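Local structure of flagellar regulatory protein C (Vibrio cholerae, 4QHS) at residues P63-A75 / K104-I118. The protein probably hydrolyses ATP through its heptameric AAA+ domain to activate sigma-54-dependent transcription of flagellar genes. Sequence-based numbering, arbitrary orientation.
Sequences PRKEGPFIAINCA and KFEQAQGGTILLDEI
Phe69 to Asn73 pair in parallel with Thr112 to Asp116, the two short strands running 15° apart and 4.6 Å from each other at closest approach. Six backbone hydrogen bonds form an unbroken ladder: the N-H groups of Thr112, Leu114 and Asp116 reach Pro68, Ile70 and Ile72 O, while those of Ile70, Ile72 and Cys74 reach Thr112, Leu114 and Asp116 O. The shortest, Leu114 N to Ile70 O, is 2.7 Å. Gly111, closing a type II turn from Ala108, adds a CA-H...O contact of 3.2 Å from its CA to Pro68 O. Beyond the ladder, Arg64 turns back through a bend at chi3 (76°), and its NE donates to Gly111 O at 2.7 Å from above the carbonyl plane; NH2 adds a weak hydrogen bond to that oxygen, and NH1 forms a salt bridge with Asp38 OD1.

On the sheet face carrying Ile70 and Ile72 lies helix 104-107. With CG1 beside its backbone N (chi1 -54°), Ile70 sets that branch 3.6 Å from Ala108 CB, whereas its CG2 meets Lys104 CD at 3.8 Å. Lys104 CE continues to Ile72 CB, and Ile72 CG2 touches Leu115 CD2. On the other face, Phe69 CD1 lies a loose 4.1 Å from Thr112 CB, with CZ near Leu114 CB.

Strand 112-116 carries the Walker B motif into Asp116 and Glu117, between edge strand 69-73 and strand 152-157, where Thr156 OG1 is hydrogen-bonded to Asp116 OD1. Helix 51-61 packs over Phe69 and Leu114; helix 82-87 meets Ile72 and Leu115 on the opposite face.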
# COMPACT_ATOMS: atom_id res chain seq x y z
N PRO A 63 53.11 -11.33 3.63
CA PRO A 63 53.44 -12.56 4.36
C PRO A 63 52.31 -13.61 4.39
O PRO A 63 52.54 -14.74 4.81
CB PRO A 63 53.73 -12.04 5.78
CG PRO A 63 52.96 -10.76 5.87
CD PRO A 63 53.10 -10.16 4.52
N ARG A 64 51.12 -13.24 3.95
CA ARG A 64 49.99 -14.16 3.97
C ARG A 64 49.85 -14.93 2.66
O ARG A 64 48.85 -15.61 2.45
CB ARG A 64 48.69 -13.39 4.26
CG ARG A 64 48.85 -12.37 5.37
CD ARG A 64 47.63 -11.53 5.54
NE ARG A 64 46.60 -12.27 6.23
CZ ARG A 64 46.45 -12.30 7.54
NH1 ARG A 64 47.26 -11.61 8.33
NH2 ARG A 64 45.49 -13.02 8.07
N LYS A 65 50.85 -14.80 1.79
CA LYS A 65 50.80 -15.37 0.45
C LYS A 65 50.41 -16.87 0.37
O LYS A 65 49.69 -17.28 -0.53
CB LYS A 65 52.16 -15.16 -0.24
CG LYS A 65 52.34 -15.94 -1.54
CD LYS A 65 53.77 -15.82 -2.07
CE LYS A 65 53.97 -16.69 -3.31
NZ LYS A 65 55.37 -16.61 -3.85
N GLU A 66 50.87 -17.68 1.32
CA GLU A 66 50.60 -19.11 1.23
C GLU A 66 49.17 -19.42 1.66
O GLU A 66 48.63 -20.48 1.35
CB GLU A 66 51.59 -19.92 2.08
CG GLU A 66 53.03 -19.78 1.62
CD GLU A 66 53.20 -20.12 0.15
OE1 GLU A 66 53.51 -19.21 -0.65
OE2 GLU A 66 53.04 -21.30 -0.22
N GLY A 67 48.57 -18.46 2.36
CA GLY A 67 47.22 -18.63 2.88
C GLY A 67 46.14 -18.38 1.85
O GLY A 67 46.44 -18.04 0.70
N PRO A 68 44.88 -18.54 2.25
CA PRO A 68 43.72 -18.44 1.36
C PRO A 68 43.51 -17.05 0.80
O PRO A 68 43.55 -16.07 1.54
CB PRO A 68 42.54 -18.82 2.26
CG PRO A 68 43.13 -19.36 3.52
CD PRO A 68 44.48 -18.73 3.65
N PHE A 69 43.22 -16.97 -0.47
CA PHE A 69 42.79 -15.75 -1.09
C PHE A 69 41.37 -15.92 -1.54
O PHE A 69 41.09 -16.75 -2.35
CB PHE A 69 43.64 -15.44 -2.29
CG PHE A 69 43.32 -14.16 -2.92
CD1 PHE A 69 43.88 -13.01 -2.47
CD2 PHE A 69 42.46 -14.09 -3.96
CE1 PHE A 69 43.59 -11.84 -3.05
CE2 PHE A 69 42.17 -12.91 -4.53
CZ PHE A 69 42.74 -11.78 -4.07
N ILE A 70 40.49 -15.10 -1.02
CA ILE A 70 39.05 -15.28 -1.17
C ILE A 70 38.43 -14.01 -1.73
O ILE A 70 38.63 -12.93 -1.19
CB ILE A 70 38.38 -15.65 0.18
CG1 ILE A 70 39.06 -16.85 0.83
CG2 ILE A 70 36.88 -15.86 0.00
CD1 ILE A 70 38.88 -18.17 0.09
N ALA A 71 37.66 -14.13 -2.81
CA ALA A 71 37.10 -12.96 -3.48
C ALA A 71 35.58 -13.07 -3.61
O ALA A 71 35.06 -14.09 -4.04
CB ALA A 71 37.75 -12.79 -4.87
N ILE A 72 34.87 -12.01 -3.22
CA ILE A 72 33.42 -11.92 -3.47
C ILE A 72 33.08 -10.60 -4.17
O ILE A 72 33.64 -9.55 -3.85
CB ILE A 72 32.61 -12.08 -2.16
CG1 ILE A 72 31.13 -11.79 -2.42
CG2 ILE A 72 33.14 -11.15 -1.08
CD1 ILE A 72 30.21 -12.32 -1.32
N ASN A 73 32.18 -10.65 -5.14
CA ASN A 73 31.74 -9.43 -5.80
C ASN A 73 30.39 -9.00 -5.28
O ASN A 73 29.33 -9.50 -5.69
CB ASN A 73 31.68 -9.60 -7.32
CG ASN A 73 31.52 -8.27 -8.04
OD1 ASN A 73 30.82 -7.36 -7.57
ND2 ASN A 73 32.17 -8.15 -9.18
N CYS A 74 30.44 -8.02 -4.37
CA CYS A 74 29.27 -7.46 -3.72
C CYS A 74 28.20 -6.92 -4.68
O CYS A 74 27.08 -6.68 -4.26
CB CYS A 74 29.72 -6.34 -2.78
SG CYS A 74 31.06 -6.85 -1.67
N ALA A 75 28.54 -6.73 -5.94
CA ALA A 75 27.60 -6.22 -6.91
C ALA A 75 27.08 -7.33 -7.80
O ALA A 75 26.47 -7.05 -8.83
CB ALA A 75 28.25 -5.11 -7.76
N LYS A 104 32.46 -16.21 3.91
CA LYS A 104 33.69 -15.91 3.24
C LYS A 104 34.77 -15.50 4.18
O LYS A 104 35.91 -15.79 3.96
CB LYS A 104 33.49 -14.82 2.22
CG LYS A 104 32.57 -15.18 1.13
CD LYS A 104 33.13 -16.22 0.25
CE LYS A 104 33.06 -15.75 -1.15
NZ LYS A 104 32.68 -16.81 -2.09
N PHE A 105 34.42 -14.85 5.27
CA PHE A 105 35.41 -14.49 6.23
C PHE A 105 36.01 -15.71 6.88
O PHE A 105 37.16 -15.72 7.17
CB PHE A 105 34.83 -13.55 7.28
CG PHE A 105 34.64 -12.16 6.80
CD1 PHE A 105 35.70 -11.35 6.59
CD2 PHE A 105 33.40 -11.68 6.55
CE1 PHE A 105 35.52 -10.11 6.16
CE2 PHE A 105 33.24 -10.44 6.11
CZ PHE A 105 34.29 -9.65 5.92
N GLU A 106 35.20 -16.73 7.10
CA GLU A 106 35.69 -17.99 7.65
C GLU A 106 36.66 -18.69 6.70
O GLU A 106 37.71 -19.17 7.12
CB GLU A 106 34.53 -18.95 7.97
CG GLU A 106 33.64 -18.57 9.12
CD GLU A 106 32.46 -19.54 9.26
OE1 GLU A 106 31.30 -19.10 9.09
OE2 GLU A 106 32.71 -20.75 9.52
N GLN A 107 36.33 -18.70 5.43
CA GLN A 107 37.16 -19.35 4.46
C GLN A 107 38.47 -18.66 4.25
O GLN A 107 39.37 -19.26 3.74
CB GLN A 107 36.46 -19.43 3.13
CG GLN A 107 35.26 -20.27 3.13
CD GLN A 107 34.40 -19.98 1.96
OE1 GLN A 107 34.80 -20.16 0.83
NE2 GLN A 107 33.22 -19.51 2.21
N ALA A 108 38.57 -17.40 4.63
CA ALA A 108 39.73 -16.57 4.36
C ALA A 108 40.65 -16.55 5.55
O ALA A 108 41.65 -15.82 5.57
CB ALA A 108 39.30 -15.14 4.01
N GLN A 109 40.28 -17.35 6.55
CA GLN A 109 41.01 -17.43 7.81
C GLN A 109 42.50 -17.62 7.54
O GLN A 109 42.90 -18.51 6.79
CB GLN A 109 40.46 -18.57 8.67
CG GLN A 109 40.90 -18.53 10.13
CD GLN A 109 40.30 -17.35 10.89
OE1 GLN A 109 40.75 -16.21 10.75
NE2 GLN A 109 39.28 -17.62 11.70
N GLY A 110 43.32 -16.76 8.13
CA GLY A 110 44.76 -16.85 7.97
C GLY A 110 45.24 -16.29 6.65
O GLY A 110 46.44 -16.25 6.40
N GLY A 111 44.30 -15.83 5.81
CA GLY A 111 44.64 -15.30 4.50
C GLY A 111 44.14 -13.90 4.19
O GLY A 111 44.33 -12.97 4.98
N THR A 112 43.50 -13.75 3.03
CA THR A 112 43.06 -12.44 2.54
C THR A 112 41.68 -12.52 1.92
O THR A 112 41.36 -13.49 1.22
CB THR A 112 44.04 -11.87 1.48
OG1 THR A 112 45.31 -11.68 2.09
CG2 THR A 112 43.55 -10.55 0.95
N ILE A 113 40.84 -11.54 2.18
CA ILE A 113 39.57 -11.46 1.51
C ILE A 113 39.50 -10.20 0.69
O ILE A 113 39.94 -9.17 1.10
CB ILE A 113 38.39 -11.58 2.48
CG1 ILE A 113 37.08 -11.70 1.71
CG2 ILE A 113 38.30 -10.41 3.34
CD1 ILE A 113 35.96 -12.24 2.51
N LEU A 114 38.96 -10.32 -0.51
CA LEU A 114 38.74 -9.22 -1.39
C LEU A 114 37.27 -8.92 -1.49
O LEU A 114 36.50 -9.73 -1.90
CB LEU A 114 39.28 -9.52 -2.77
CG LEU A 114 38.79 -8.62 -3.89
CD1 LEU A 114 39.11 -7.20 -3.63
CD2 LEU A 114 39.41 -9.04 -5.14
N LEU A 115 36.89 -7.73 -1.09
CA LEU A 115 35.52 -7.32 -1.19
C LEU A 115 35.36 -6.38 -2.36
O LEU A 115 35.54 -5.21 -2.23
CB LEU A 115 35.07 -6.66 0.08
CG LEU A 115 35.32 -7.43 1.34
CD1 LEU A 115 35.16 -6.51 2.45
CD2 LEU A 115 34.36 -8.54 1.46
N ASP A 116 35.02 -6.94 -3.50
CA ASP A 116 34.95 -6.23 -4.74
C ASP A 116 33.67 -5.45 -4.80
O ASP A 116 32.64 -5.94 -4.47
CB ASP A 116 34.98 -7.23 -5.87
CG ASP A 116 35.93 -6.88 -6.93
OD1 ASP A 116 36.21 -5.71 -7.14
OD2 ASP A 116 36.40 -7.79 -7.59
N GLU A 117 33.77 -4.21 -5.22
CA GLU A 117 32.62 -3.36 -5.37
C GLU A 117 31.81 -3.19 -4.08
O GLU A 117 30.66 -3.51 -4.02
CB GLU A 117 31.75 -3.87 -6.51
CG GLU A 117 32.37 -3.72 -7.87
CD GLU A 117 32.79 -2.30 -8.13
OE1 GLU A 117 33.92 -2.08 -8.56
OE2 GLU A 117 31.99 -1.40 -7.87
N ILE A 118 32.45 -2.67 -3.07
CA ILE A 118 31.90 -2.62 -1.76
C ILE A 118 30.89 -1.51 -1.59
O ILE A 118 30.13 -1.53 -0.68
CB ILE A 118 32.99 -2.42 -0.74
CG1 ILE A 118 32.55 -2.90 0.63
CG2 ILE A 118 33.36 -1.02 -0.67
CD1 ILE A 118 33.66 -3.15 1.53